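Local coordinates for protein endo-pectate lyase (PDB 3B4N) that cleaves pectate by calcium-dependent beta-elimination and probably also depolymerises methylated pectins, cutting within the chain, at residues 152-157 against 173-178; 195-200 against 224-229; 158-163 against 181-186. One frame throughout, in Å; residues are numbered along the deposited sequence.

Interaction 1 (152-157 against 173-178); sequences PLIILK and DGIHCD. With ZN (zinc ion), chain F; ZN (zinc ion), chain E; ZN (zinc ion), chain D.
P152 lies against the H176 ring where strands 154-157 and 175-178 run parallel in neighbouring coils of the right-handed parallel beta helix. Four backbone hydrogen bonds join the two segments. The first, from L153 N to G174 O (2.7 Å), forms ahead of the strands proper, where G174 takes a positive phi of 53°. H176 then uses both its backbone groups, the N on I154 O and the O accepting L156 N, and D178 N closes the series on L156 O at 2.8 Å. I154, I155 and L156 are thereby paired with I175, H176 and C177.

Metal bonds crowd the outer face. The imidazole of H176 bridges two zinc ions, the one on ND1 in the ring plane and the one on NE2 displaced from it. NE2 shares its ion with D173 OD1, and ND1 shares the other with D178 OD1, each nitrogen 2.1 Å from its zinc ion. With both ring nitrogens committed, rotation of the imidazole is fixed. D173 places its other carboxylate oxygen, OD2, 2.0 Å from a third zinc ion, which D195 also binds; one water bridges this ion and the zinc ion on NE2.

Side-chain packing fills both faces. Inside the helix, the CG2 branch of I175, anti to its own N, meets L156 CD1 at 3.9 Å, and strand 181-189 packs against both residues through I184. I154 instead directs the end of its chain away, onto L164. On the metal-bearing face, the CG2 methyl of I155 comes within 3.4 Å of D178 OD1, beside the zinc ion that oxygen holds. P152 supplies a CH-pi contact: its CB stands 3.6 Å from the centroid of the H176 ring, only 9° off the ring normal.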
ATOM      1  N   PRO A 152      -8.053  -0.667  15.337  1.00 14.47           N
ATOM      2  CA  PRO A 152      -6.847  -0.382  14.560  1.00 14.17           C
ATOM      3  C   PRO A 152      -5.648  -0.904  15.346  1.00 14.00           C
ATOM      4  O   PRO A 152      -5.665  -0.912  16.584  1.00 13.49           O
ATOM      5  CB  PRO A 152      -6.849   1.140  14.468  1.00 14.72           C
ATOM      6  CG  PRO A 152      -7.505   1.551  15.767  1.00 16.80           C
ATOM      7  CD  PRO A 152      -8.660   0.574  15.850  1.00 14.26           C
ATOM      8  N   LEU A 153      -4.627  -1.361  14.635  1.00 13.00           N
ATOM      9  CA  LEU A 153      -3.411  -1.856  15.268  1.00 12.67           C
ATOM     10  C   LEU A 153      -2.507  -0.685  15.641  1.00 13.31           C
ATOM     11  O   LEU A 153      -1.806  -0.721  16.652  1.00 14.07           O
ATOM     12  CB  LEU A 153      -2.657  -2.781  14.322  1.00 13.71           C
ATOM     13  CG  LEU A 153      -3.329  -4.108  13.968  1.00 14.65           C
ATOM     14  CD1 LEU A 153      -2.524  -4.816  12.898  1.00 14.64           C
ATOM     15  CD2 LEU A 153      -3.442  -4.968  15.226  1.00 14.53           C
ATOM     16  N   ILE A 154      -2.514   0.342  14.798  1.00 11.42           N
ATOM     17  CA  ILE A 154      -1.708   1.536  15.005  1.00 11.18           C
ATOM     18  C   ILE A 154      -2.558   2.741  14.653  1.00 10.64           C
ATOM     19  O   ILE A 154      -3.284   2.719  13.653  1.00 10.68           O
ATOM     20  CB  ILE A 154      -0.460   1.549  14.078  1.00 10.74           C
ATOM     21  CG1 ILE A 154       0.455   0.366  14.400  1.00 12.08           C
ATOM     22  CG2 ILE A 154       0.285   2.887  14.205  1.00 12.74           C
ATOM     23  CD1 ILE A 154       1.117   0.445  15.766  1.00 14.20           C
ATOM     24  N   ILE A 155      -2.473   3.782  15.472  1.00 10.56           N
ATOM     25  CA  ILE A 155      -3.202   5.020  15.241  1.00 10.58           C
ATOM     26  C   ILE A 155      -2.177   6.132  15.076  1.00 11.08           C
ATOM     27  O   ILE A 155      -1.290   6.314  15.921  1.00 11.65           O
ATOM     28  CB  ILE A 155      -4.128   5.373  16.420  1.00 11.52           C
ATOM     29  CG1 ILE A 155      -5.204   4.300  16.574  1.00 12.91           C
ATOM     30  CG2 ILE A 155      -4.773   6.735  16.184  1.00 11.09           C
ATOM     31  CD1 ILE A 155      -6.095   4.509  17.765  1.00 15.93           C
ATOM     32  N   LEU A 156      -2.301   6.871  13.984  1.00 10.40           N
ATOM     33  CA  LEU A 156      -1.389   7.961  13.696  1.00 10.37           C
ATOM     34  C   LEU A 156      -2.140   9.288  13.777  1.00 11.11           C
ATOM     35  O   LEU A 156      -3.251   9.420  13.265  1.00 10.41           O
ATOM     36  CB  LEU A 156      -0.802   7.788  12.287  1.00 10.69           C
ATOM     37  CG  LEU A 156      -0.088   6.470  11.980  1.00  9.93           C
ATOM     38  CD1 LEU A 156       0.289   6.436  10.501  1.00 10.59           C
ATOM     39  CD2 LEU A 156       1.157   6.333  12.858  1.00 11.21           C
ATOM     40  N   LYS A 157      -1.539  10.266  14.445  1.00 11.17           N
ATOM     41  CA  LYS A 157      -2.124  11.598  14.542  1.00 12.76           C
ATOM     42  C   LYS A 157      -1.007  12.524  14.078  1.00 12.65           C
ATOM     43  O   LYS A 157      -0.095  12.838  14.844  1.00 13.45           O
ATOM     44  CB  LYS A 157      -2.538  11.902  15.985  1.00 13.88           C
ATOM     45  CG  LYS A 157      -3.764  11.100  16.432  1.00 16.84           C
ATOM     46  CD  LYS A 157      -4.185  11.439  17.861  1.00 19.87           C
ATOM     47  CE  LYS A 157      -4.594  12.899  17.991  1.00 22.27           C
ATOM     48  NZ  LYS A 157      -5.684  13.258  17.039  1.00 24.77           N
ATOM     49  N   ASP A 173      -8.130  -3.955  12.161  1.00 10.29           N
ATOM     50  CA  ASP A 173      -8.545  -2.827  11.329  1.00 10.37           C
ATOM     51  C   ASP A 173      -7.363  -1.984  10.839  1.00 10.04           C
ATOM     52  O   ASP A 173      -7.454  -0.760  10.716  1.00 11.21           O
ATOM     53  CB  ASP A 173      -9.559  -1.932  12.042  1.00 10.54           C
ATOM     54  CG  ASP A 173     -10.326  -1.062  11.071  1.00 13.47           C
ATOM     55  OD1 ASP A 173     -10.806   0.018  11.455  1.00 12.80           O
ATOM     56  OD2 ASP A 173     -10.457  -1.470   9.902  1.00 13.43           O
ATOM     57  N   GLY A 174      -6.243  -2.653  10.600  1.00  9.91           N
ATOM     58  CA  GLY A 174      -5.077  -1.975  10.057  1.00  9.75           C
ATOM     59  C   GLY A 174      -4.545  -0.741  10.751  1.00  9.55           C
ATOM     60  O   GLY A 174      -4.453  -0.690  11.975  1.00 11.29           O
ATOM     61  N   ILE A 175      -4.181   0.257   9.951  1.00  9.40           N
ATOM     62  CA  ILE A 175      -3.599   1.496  10.462  1.00  9.36           C
ATOM     63  C   ILE A 175      -4.495   2.698  10.209  1.00  9.47           C
ATOM     64  O   ILE A 175      -4.920   2.925   9.084  1.00 10.49           O
ATOM     65  CB  ILE A 175      -2.228   1.757   9.794  1.00  9.03           C
ATOM     66  CG1 ILE A 175      -1.319   0.543  10.008  1.00 10.63           C
ATOM     67  CG2 ILE A 175      -1.610   3.041  10.336  1.00  9.85           C
ATOM     68  CD1 ILE A 175       0.041   0.649   9.319  1.00 10.96           C
ATOM     69  N   HIS A 176      -4.779   3.468  11.258  1.00  9.86           N
ATOM     70  CA  HIS A 176      -5.615   4.657  11.132  1.00  9.89           C
ATOM     71  C   HIS A 176      -4.831   5.954  11.103  1.00  9.71           C
ATOM     72  O   HIS A 176      -3.886   6.119  11.876  1.00 10.58           O
ATOM     73  CB  HIS A 176      -6.564   4.805  12.325  1.00 11.61           C
ATOM     74  CG  HIS A 176      -7.773   3.936  12.272  1.00 12.04           C
ATOM     75  ND1 HIS A 176      -8.860   4.143  13.093  1.00 13.50           N
ATOM     76  CD2 HIS A 176      -8.060   2.840  11.531  1.00 12.45           C
ATOM     77  CE1 HIS A 176      -9.767   3.210  12.861  1.00 15.37           C
ATOM     78  NE2 HIS A 176      -9.306   2.406  11.918  1.00 13.99           N
ATOM     79  N   CYS A 177      -5.203   6.853  10.199  1.00  9.22           N
ATOM     80  CA  CYS A 177      -4.635   8.191  10.207  1.00  8.93           C
ATOM     81  C   CYS A 177      -5.836   8.952  10.772  1.00  8.92           C
ATOM     82  O   CYS A 177      -6.803   9.224  10.060  1.00  9.67           O
ATOM     83  CB  CYS A 177      -4.325   8.704   8.814  1.00  9.52           C
ATOM     84  SG  CYS A 177      -3.809  10.456   8.834  1.00 12.98           S
ATOM     85  N   ASP A 178      -5.792   9.283  12.058  1.00  9.79           N
ATOM     86  CA  ASP A 178      -6.935   9.949  12.670  1.00 11.43           C
ATOM     87  C   ASP A 178      -6.935  11.468  12.792  1.00 11.89           C
ATOM     88  O   ASP A 178      -7.887  12.060  13.309  1.00 13.15           O
ATOM     89  CB  ASP A 178      -7.231   9.285  14.015  1.00 10.53           C
ATOM     90  CG  ASP A 178      -7.876   7.911  13.845  1.00 13.12           C
ATOM     91  OD1 ASP A 178      -7.837   7.116  14.796  1.00 13.67           O
ATOM     92  OD2 ASP A 178      -8.423   7.628  12.754  1.00 11.48           O
TER
HETATM   93 ZN    ZN F 716     -11.102   1.763  10.961  1.00 32.30          ZN
HETATM   94 ZN    ZN E 714      -9.128   5.603  14.571  1.00 13.00          ZN
HETATM   95 ZN    ZN D 711     -11.487  -0.484   8.496  1.00 11.63          ZN
HETATM   96  O   HOH W   1     -11.034   6.134  14.195  1.00 16.09           O
HETATM   97  O   HOH W   2     -11.572   1.352   8.598  1.00 16.24           O
HETATM   98  O   HOH W   3     -13.347  -0.919   8.913  1.00 15.34           O

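Interaction 2 (195-200 against 224-229). With ZN (zinc ion), chain D.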
ATOM      1  N   ASP A 195      -9.343  -3.831   6.321  1.00 10.82           N
ATOM      2  CA  ASP A 195      -8.753  -2.983   5.293  1.00  9.14           C
ATOM      3  C   ASP A 195      -7.334  -2.723   5.761  1.00  9.25           C
ATOM      4  O   ASP A 195      -6.982  -3.087   6.879  1.00 10.98           O
ATOM      5  CB  ASP A 195      -9.546  -1.671   5.118  1.00 11.28           C
ATOM      6  CG  ASP A 195     -10.036  -1.089   6.431  1.00 11.41           C
ATOM      7  OD1 ASP A 195     -11.247  -1.176   6.711  1.00 12.50           O
ATOM      8  OD2 ASP A 195      -9.214  -0.543   7.182  1.00 15.07           O
ATOM      9  N   ALA A 196      -6.514  -2.104   4.918  1.00  8.50           N
ATOM     10  CA  ALA A 196      -5.113  -1.846   5.265  1.00  9.03           C
ATOM     11  C   ALA A 196      -4.873  -0.556   6.055  1.00  8.11           C
ATOM     12  O   ALA A 196      -4.159  -0.562   7.070  1.00  8.05           O
ATOM     13  CB  ALA A 196      -4.263  -1.833   3.986  1.00  8.32           C
ATOM     14  N   ALA A 197      -5.442   0.546   5.578  1.00  8.41           N
ATOM     15  CA  ALA A 197      -5.288   1.846   6.226  1.00  8.51           C
ATOM     16  C   ALA A 197      -6.560   2.644   6.026  1.00  9.16           C
ATOM     17  O   ALA A 197      -7.261   2.480   5.023  1.00  8.92           O
ATOM     18  CB  ALA A 197      -4.098   2.593   5.636  1.00  9.81           C
ATOM     19  N   THR A 198      -6.839   3.525   6.981  1.00  8.18           N
ATOM     20  CA  THR A 198      -8.047   4.341   6.981  1.00  8.31           C
ATOM     21  C   THR A 198      -7.712   5.811   7.148  1.00  8.50           C
ATOM     22  O   THR A 198      -7.027   6.198   8.095  1.00  9.12           O
ATOM     23  CB  THR A 198      -8.981   3.917   8.142  1.00  8.25           C
ATOM     24  OG1 THR A 198      -9.258   2.516   8.044  1.00 10.47           O
ATOM     25  CG2 THR A 198     -10.281   4.707   8.117  1.00  9.78           C
ATOM     26  N   ASN A 199      -8.194   6.630   6.223  1.00  8.26           N
ATOM     27  CA  ASN A 199      -7.957   8.053   6.286  1.00  7.97           C
ATOM     28  C   ASN A 199      -9.111   8.762   6.988  1.00  8.71           C
ATOM     29  O   ASN A 199     -10.187   8.964   6.419  1.00  9.63           O
ATOM     30  CB  ASN A 199      -7.768   8.630   4.871  1.00  7.78           C
ATOM     31  CG  ASN A 199      -7.290  10.073   4.896  1.00  8.97           C
ATOM     32  OD1 ASN A 199      -7.236  10.694   5.961  1.00 10.59           O
ATOM     33  ND2 ASN A 199      -6.940  10.611   3.730  1.00 10.05           N
ATOM     34  N   ASN A 200      -8.876   9.095   8.253  1.00  9.17           N
ATOM     35  CA  ASN A 200      -9.822   9.847   9.079  1.00 10.31           C
ATOM     36  C   ASN A 200      -9.124  11.174   9.405  1.00 10.81           C
ATOM     37  O   ASN A 200      -9.518  11.871  10.342  1.00 12.79           O
ATOM     38  CB  ASN A 200     -10.102   9.132  10.410  1.00  9.50           C
ATOM     39  CG  ASN A 200     -10.924   7.865  10.258  1.00 10.10           C
ATOM     40  OD1 ASN A 200     -10.707   6.894  10.978  1.00 13.57           O
ATOM     41  ND2 ASN A 200     -11.890   7.878   9.354  1.00  9.83           N
ATOM     42  N   LYS A 224     -11.935  -3.327   0.214  1.00 11.66           N
ATOM     43  CA  LYS A 224     -10.999  -2.236  -0.015  1.00 10.55           C
ATOM     44  C   LYS A 224      -9.687  -2.324   0.749  1.00 10.07           C
ATOM     45  O   LYS A 224      -9.604  -2.919   1.821  1.00 11.13           O
ATOM     46  CB  LYS A 224     -11.672  -0.886   0.279  1.00 13.46           C
ATOM     47  CG  LYS A 224     -11.779  -0.505   1.749  1.00 14.51           C
ATOM     48  CD  LYS A 224     -12.649  -1.463   2.551  1.00 15.97           C
ATOM     49  CE  LYS A 224     -12.890  -0.909   3.952  1.00 18.09           C
ATOM     50  NZ  LYS A 224     -13.492  -1.920   4.870  1.00 19.44           N
ATOM     51  N   VAL A 225      -8.655  -1.728   0.163  1.00  8.02           N
ATOM     52  CA  VAL A 225      -7.340  -1.663   0.781  1.00  8.21           C
ATOM     53  C   VAL A 225      -7.304  -0.379   1.612  1.00  7.90           C
ATOM     54  O   VAL A 225      -7.005  -0.412   2.817  1.00  7.68           O
ATOM     55  CB  VAL A 225      -6.229  -1.621  -0.289  1.00  7.05           C
ATOM     56  CG1 VAL A 225      -4.875  -1.425   0.363  1.00  9.45           C
ATOM     57  CG2 VAL A 225      -6.236  -2.935  -1.075  1.00  9.30           C
ATOM     58  N   LEU A 226      -7.639   0.736   0.971  1.00  9.13           N
ATOM     59  CA  LEU A 226      -7.643   2.037   1.630  1.00  8.03           C
ATOM     60  C   LEU A 226      -9.067   2.575   1.788  1.00  7.41           C
ATOM     61  O   LEU A 226      -9.801   2.744   0.806  1.00  9.79           O
ATOM     62  CB  LEU A 226      -6.782   3.031   0.825  1.00  7.98           C
ATOM     63  CG  LEU A 226      -5.357   2.548   0.508  1.00  7.99           C
ATOM     64  CD1 LEU A 226      -4.660   3.527  -0.442  1.00  7.38           C
ATOM     65  CD2 LEU A 226      -4.563   2.393   1.790  1.00  8.05           C
ATOM     66  N   GLN A 227      -9.457   2.816   3.039  1.00  9.41           N
ATOM     67  CA  GLN A 227     -10.778   3.355   3.357  1.00  8.38           C
ATOM     68  C   GLN A 227     -10.590   4.841   3.650  1.00  9.12           C
ATOM     69  O   GLN A 227      -9.640   5.224   4.325  1.00 11.84           O
ATOM     70  CB  GLN A 227     -11.351   2.634   4.580  1.00 11.44           C
ATOM     71  CG  GLN A 227     -12.712   3.142   5.055  1.00 12.32           C
ATOM     72  CD  GLN A 227     -13.816   2.946   4.033  1.00 14.96           C
ATOM     73  OE1 GLN A 227     -13.736   2.080   3.159  1.00 16.42           O
ATOM     74  NE2 GLN A 227     -14.871   3.745   4.152  1.00 17.81           N
ATOM     75  N   HIS A 228     -11.490   5.673   3.151  1.00  9.24           N
ATOM     76  CA  HIS A 228     -11.351   7.118   3.323  1.00  7.97           C
ATOM     77  C   HIS A 228     -12.671   7.692   3.826  1.00  9.07           C
ATOM     78  O   HIS A 228     -13.677   7.705   3.099  1.00  9.37           O
ATOM     79  CB  HIS A 228     -10.935   7.692   1.961  1.00  8.77           C
ATOM     80  CG  HIS A 228     -10.470   9.112   1.989  1.00  7.61           C
ATOM     81  ND1 HIS A 228      -9.606   9.610   1.036  1.00  8.27           N
ATOM     82  CD2 HIS A 228     -10.811  10.162   2.775  1.00  9.53           C
ATOM     83  CE1 HIS A 228      -9.440  10.908   1.233  1.00  8.95           C
ATOM     84  NE2 HIS A 228     -10.160  11.266   2.281  1.00 10.92           N
ATOM     85  N   ASN A 229     -12.649   8.153   5.078  1.00  9.65           N
ATOM     86  CA  ASN A 229     -13.835   8.684   5.760  1.00  9.46           C
ATOM     87  C   ASN A 229     -13.870  10.187   5.991  1.00 10.02           C
ATOM     88  O   ASN A 229     -14.946  10.786   6.000  1.00 10.56           O
ATOM     89  CB  ASN A 229     -13.986   8.025   7.136  1.00 11.04           C
ATOM     90  CG  ASN A 229     -14.061   6.517   7.069  1.00 11.97           C
ATOM     91  OD1 ASN A 229     -13.503   5.825   7.923  1.00 14.41           O
ATOM     92  ND2 ASN A 229     -14.758   5.996   6.072  1.00  9.61           N
TER
HETATM   93 ZN    ZN D 711     -11.487  -0.484   8.496  1.00 11.63          ZN
HETATM   94  O   HOH W   2     -11.572   1.352   8.598  1.00 16.24           O
HETATM   95  O   HOH W   3     -13.347  -0.919   8.913  1.00 15.34           O
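N199 and H228 run alongside each other in the densely packed half of the contact between strand 197-199 and the next coil of the beta helix at 227-228. The N199 amide covers one face of the imidazole toward its rim, ND2 coming 3.5 Å from H228 CE1, with the two planes 29° apart. CG opposite the backbone N in both (chi1 -171° and -168°) carries amide and ring inward together. Both are held from outside: N199 OD1 by G201 N and ND2 by T235 OG1, H228 NE2 by S233 OG and ND1 by W251 NE1. Farther along, L226 CD2 packs on A197 CB at 3.9 Å, and V225 CG1 meets A196 CB where the chain turns its corner. The backbones bond through Q227, whose N reaches A197 O and whose O receives N199 N (2.8 Å); N229 N on N199 O continues the series, and V225 O takes A196 N.

The metal-bearing side is polar: N200, N229 and K224 are partly exposed there, while D195 and T198 are buried. N200 ND2 donates to N229 OD1 at 3.0 Å, the two amides being nearly coplanar, and the same OD1 lies near the CG2 methyl of T198. T198 OG1 hydrogen-bonds a water 2.6 Å away that itself sits on a zinc ion. That zinc ion is bound 1.9 Å away by D195 OD1; D173 and two waters also bind it, and D195 OD2 lies farther off at 2.6 Å. K224, its chain bent at chi2, brings NZ to the same OD1 (3.0 Å) in a salt bridge on the lone pair facing away from OD2. One carboxylate oxygen thus meets a metal and an ammonium group, whose positive charges it probably helps to offset.

Interaction 3 (158-163 against 181-186)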
ATOM      1  N   ASN A 158      -1.074  12.928  12.809  1.00 11.87           N
ATOM      2  CA  ASN A 158      -0.050  13.774  12.183  1.00 12.18           C
ATOM      3  C   ASN A 158       1.294  13.101  12.436  1.00 12.49           C
ATOM      4  O   ASN A 158       2.274  13.740  12.823  1.00 13.59           O
ATOM      5  CB  ASN A 158      -0.055  15.187  12.774  1.00 13.03           C
ATOM      6  CG  ASN A 158       0.715  16.175  11.915  1.00 14.68           C
ATOM      7  OD1 ASN A 158       1.675  16.809  12.367  1.00 17.68           O
ATOM      8  ND2 ASN A 158       0.296  16.315  10.665  1.00 12.10           N
ATOM      9  N   ALA A 159       1.334  11.798  12.186  1.00 11.07           N
ATOM     10  CA  ALA A 159       2.525  11.002  12.429  1.00 11.35           C
ATOM     11  C   ALA A 159       2.868  10.049  11.294  1.00 11.29           C
ATOM     12  O   ALA A 159       2.048   9.776  10.413  1.00 11.78           O
ATOM     13  CB  ALA A 159       2.352  10.214  13.726  1.00 11.86           C
ATOM     14  N   THR A 160       4.089   9.535  11.339  1.00 12.11           N
ATOM     15  CA  THR A 160       4.579   8.609  10.330  1.00 10.89           C
ATOM     16  C   THR A 160       5.041   7.312  10.970  1.00 11.45           C
ATOM     17  O   THR A 160       5.650   7.320  12.039  1.00 12.12           O
ATOM     18  CB  THR A 160       5.790   9.209   9.562  1.00 12.54           C
ATOM     19  OG1 THR A 160       5.359  10.350   8.817  1.00 15.29           O
ATOM     20  CG2 THR A 160       6.397   8.181   8.602  1.00 12.94           C
ATOM     21  N   VAL A 161       4.726   6.191  10.333  1.00 10.98           N
ATOM     22  CA  VAL A 161       5.193   4.904  10.807  1.00 10.94           C
ATOM     23  C   VAL A 161       5.880   4.244   9.614  1.00 10.47           C
ATOM     24  O   VAL A 161       5.416   4.365   8.475  1.00 11.21           O
ATOM     25  CB  VAL A 161       4.042   4.008  11.326  1.00  9.88           C
ATOM     26  CG1 VAL A 161       3.049   3.701  10.212  1.00 11.37           C
ATOM     27  CG2 VAL A 161       4.620   2.723  11.896  1.00 12.75           C
ATOM     28  N   LYS A 162       7.012   3.598   9.851  1.00 10.09           N
ATOM     29  CA  LYS A 162       7.697   2.934   8.750  1.00 10.48           C
ATOM     30  C   LYS A 162       8.319   1.610   9.127  1.00 10.55           C
ATOM     31  O   LYS A 162       8.614   1.360  10.298  1.00 10.76           O
ATOM     32  CB  LYS A 162       8.752   3.852   8.127  1.00 15.19           C
ATOM     33  CG  LYS A 162       9.821   4.362   9.058  1.00 16.94           C
ATOM     34  CD  LYS A 162      10.668   5.405   8.325  1.00 20.19           C
ATOM     35  CE  LYS A 162      11.761   5.984   9.191  1.00 23.09           C
ATOM     36  NZ  LYS A 162      12.493   7.055   8.448  1.00 25.41           N
ATOM     37  N   ASN A 163       8.476   0.753   8.119  1.00  9.08           N
ATOM     38  CA  ASN A 163       9.093  -0.562   8.259  1.00  8.84           C
ATOM     39  C   ASN A 163       8.351  -1.434   9.260  1.00  9.63           C
ATOM     40  O   ASN A 163       8.874  -1.777  10.320  1.00 11.14           O
ATOM     41  CB  ASN A 163      10.550  -0.396   8.701  1.00  8.64           C
ATOM     42  CG  ASN A 163      11.308   0.599   7.852  1.00 10.17           C
ATOM     43  OD1 ASN A 163      12.011   1.466   8.374  1.00 12.67           O
ATOM     44  ND2 ASN A 163      11.178   0.482   6.547  1.00  7.71           N
ATOM     45  N   ASN A 181      -1.583  15.025   8.993  1.00 11.58           N
ATOM     46  CA  ASN A 181      -0.893  14.366   7.897  1.00 11.45           C
ATOM     47  C   ASN A 181      -0.104  13.171   8.351  1.00 12.43           C
ATOM     48  O   ASN A 181       0.844  13.292   9.134  1.00 15.36           O
ATOM     49  CB  ASN A 181       0.014  15.370   7.218  1.00 12.82           C
ATOM     50  CG  ASN A 181      -0.728  16.623   6.861  1.00 15.20           C
ATOM     51  OD1 ASN A 181      -1.794  16.568   6.237  1.00 15.27           O
ATOM     52  ND2 ASN A 181      -0.188  17.766   7.263  1.00 16.61           N
ATOM     53  N   CYS A 182      -0.492  12.012   7.841  1.00 10.82           N
ATOM     54  CA  CYS A 182       0.158  10.779   8.211  1.00 11.08           C
ATOM     55  C   CYS A 182       0.806  10.103   7.021  1.00  9.28           C
ATOM     56  O   CYS A 182       0.314  10.182   5.894  1.00 10.19           O
ATOM     57  CB  CYS A 182      -0.850   9.801   8.790  1.00 10.93           C
ATOM     58  SG  CYS A 182      -2.086  10.445   9.962  1.00 15.48           S
ATOM     59  N   THR A 183       1.915   9.440   7.287  1.00  9.20           N
ATOM     60  CA  THR A 183       2.615   8.701   6.257  1.00  9.49           C
ATOM     61  C   THR A 183       2.812   7.270   6.741  1.00 10.52           C
ATOM     62  O   THR A 183       3.218   7.025   7.882  1.00 10.68           O
ATOM     63  CB  THR A 183       3.968   9.357   5.919  1.00 11.63           C
ATOM     64  OG1 THR A 183       3.723  10.626   5.298  1.00 15.02           O
ATOM     65  CG2 THR A 183       4.760   8.492   4.957  1.00 13.18           C
ATOM     66  N   ILE A 184       2.472   6.328   5.868  1.00  8.84           N
ATOM     67  CA  ILE A 184       2.587   4.900   6.141  1.00  8.96           C
ATOM     68  C   ILE A 184       3.614   4.463   5.105  1.00  8.25           C
ATOM     69  O   ILE A 184       3.313   4.292   3.923  1.00  8.57           O
ATOM     70  CB  ILE A 184       1.207   4.233   5.975  1.00  8.77           C
ATOM     71  CG1 ILE A 184       0.232   4.841   6.996  1.00 10.43           C
ATOM     72  CG2 ILE A 184       1.325   2.732   6.133  1.00  9.91           C
ATOM     73  CD1 ILE A 184      -1.216   4.361   6.844  1.00 11.32           C
ATOM     74  N   GLU A 185       4.842   4.297   5.580  1.00  8.77           N
ATOM     75  CA  GLU A 185       5.994   4.030   4.732  1.00  8.97           C
ATOM     76  C   GLU A 185       6.594   2.644   4.890  1.00  9.39           C
ATOM     77  O   GLU A 185       7.012   2.258   5.972  1.00  9.61           O
ATOM     78  CB  GLU A 185       7.028   5.115   5.048  1.00 11.56           C
ATOM     79  CG  GLU A 185       8.294   5.109   4.242  1.00 13.85           C
ATOM     80  CD  GLU A 185       9.138   6.337   4.529  1.00 18.19           C
ATOM     81  OE1 GLU A 185      10.205   6.487   3.899  1.00 19.75           O
ATOM     82  OE2 GLU A 185       8.736   7.158   5.386  1.00 21.01           O
ATOM     83  N   ASN A 186       6.655   1.911   3.789  1.00  7.51           N
ATOM     84  CA  ASN A 186       7.177   0.551   3.789  1.00  7.88           C
ATOM     85  C   ASN A 186       6.521  -0.354   4.824  1.00  8.29           C
ATOM     86  O   ASN A 186       7.176  -0.887   5.720  1.00  8.74           O
ATOM     87  CB  ASN A 186       8.692   0.528   3.980  1.00  7.35           C
ATOM     88  CG  ASN A 186       9.273  -0.826   3.640  1.00  7.96           C
ATOM     89  OD1 ASN A 186       8.801  -1.489   2.710  1.00  9.00           O
ATOM     90  ND2 ASN A 186      10.297  -1.247   4.377  1.00  8.09           N
TER
HETATM   91  O   HOH W   4       3.392  12.603   9.229  1.00 21.87           O
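T160 and T183 stand side by side on one face of two parallel strands, 160-162 and 181-185, which belong to successive coils of the beta helix. The strand axes are 4.9 Å apart and only 3° from parallel.

Backbone hydrogen bonds run the length of the contact. T183 receives V161 N on its O (3.0 Å) and gives its own N to A159 O. E185 repeats the pattern one step on: its N bonds V161 O, and its O accepts N163 N. N163 and N186 both adopt a left-handed backbone conformation with positive phi, and at these asparagines each coil turns its corner in step with the next.

Van der Waals contacts line both faces. On the face bearing the threonines, T160 OG1 rests on T183 CB at 3.4 Å. K162 and E185 run alongside each other, their CB atoms 3.7 Å apart. Both chains are extended beyond CG, yet K162 NZ stays 4.8 Å from E185 OE2, not in contact, though the opposite charges probably attract weakly. On the buried face V161 CG1 faces I184 CG1 at 4.4 Å, a looser meeting; chi1 of 62° puts that V161 branch between its backbone N and carbonyl carbon. I184 is backed by M204 and I206 of the following coil, and T183 touches T205 and V207, so the same stacking is carried on into strand 203-207.

Solvent completes the contact near the start of the strands. A single water connects the two segments there, donating to N181 O at 2.6 Å and hydrogen-bonded to T160 OG1 at 3.0 Å.

Interactions 1 and 3 join the same two coils on different faces of the beta helix, their centres about 10 Å apart; the C177-C182 disulfide ties the faces together where one strand passes into the next. Interaction 2 extends the sheet of interaction 1, about 9 Å away centre to centre: T198 O probably accepts C177 N at 2.9 Å, and C177 O probably accepts N200 N at 2.8 Å. The shared zinc ion lies between them. In the interior, I184 CD1 of interaction 3 meets A197 CB of interaction 2 at 3.6 Å. Calcium, the enzyme's cofactor, is held by D191, I192, N213 and Y218 about 9 Å from the D195 side chain, so interaction 2 lies near the calcium site.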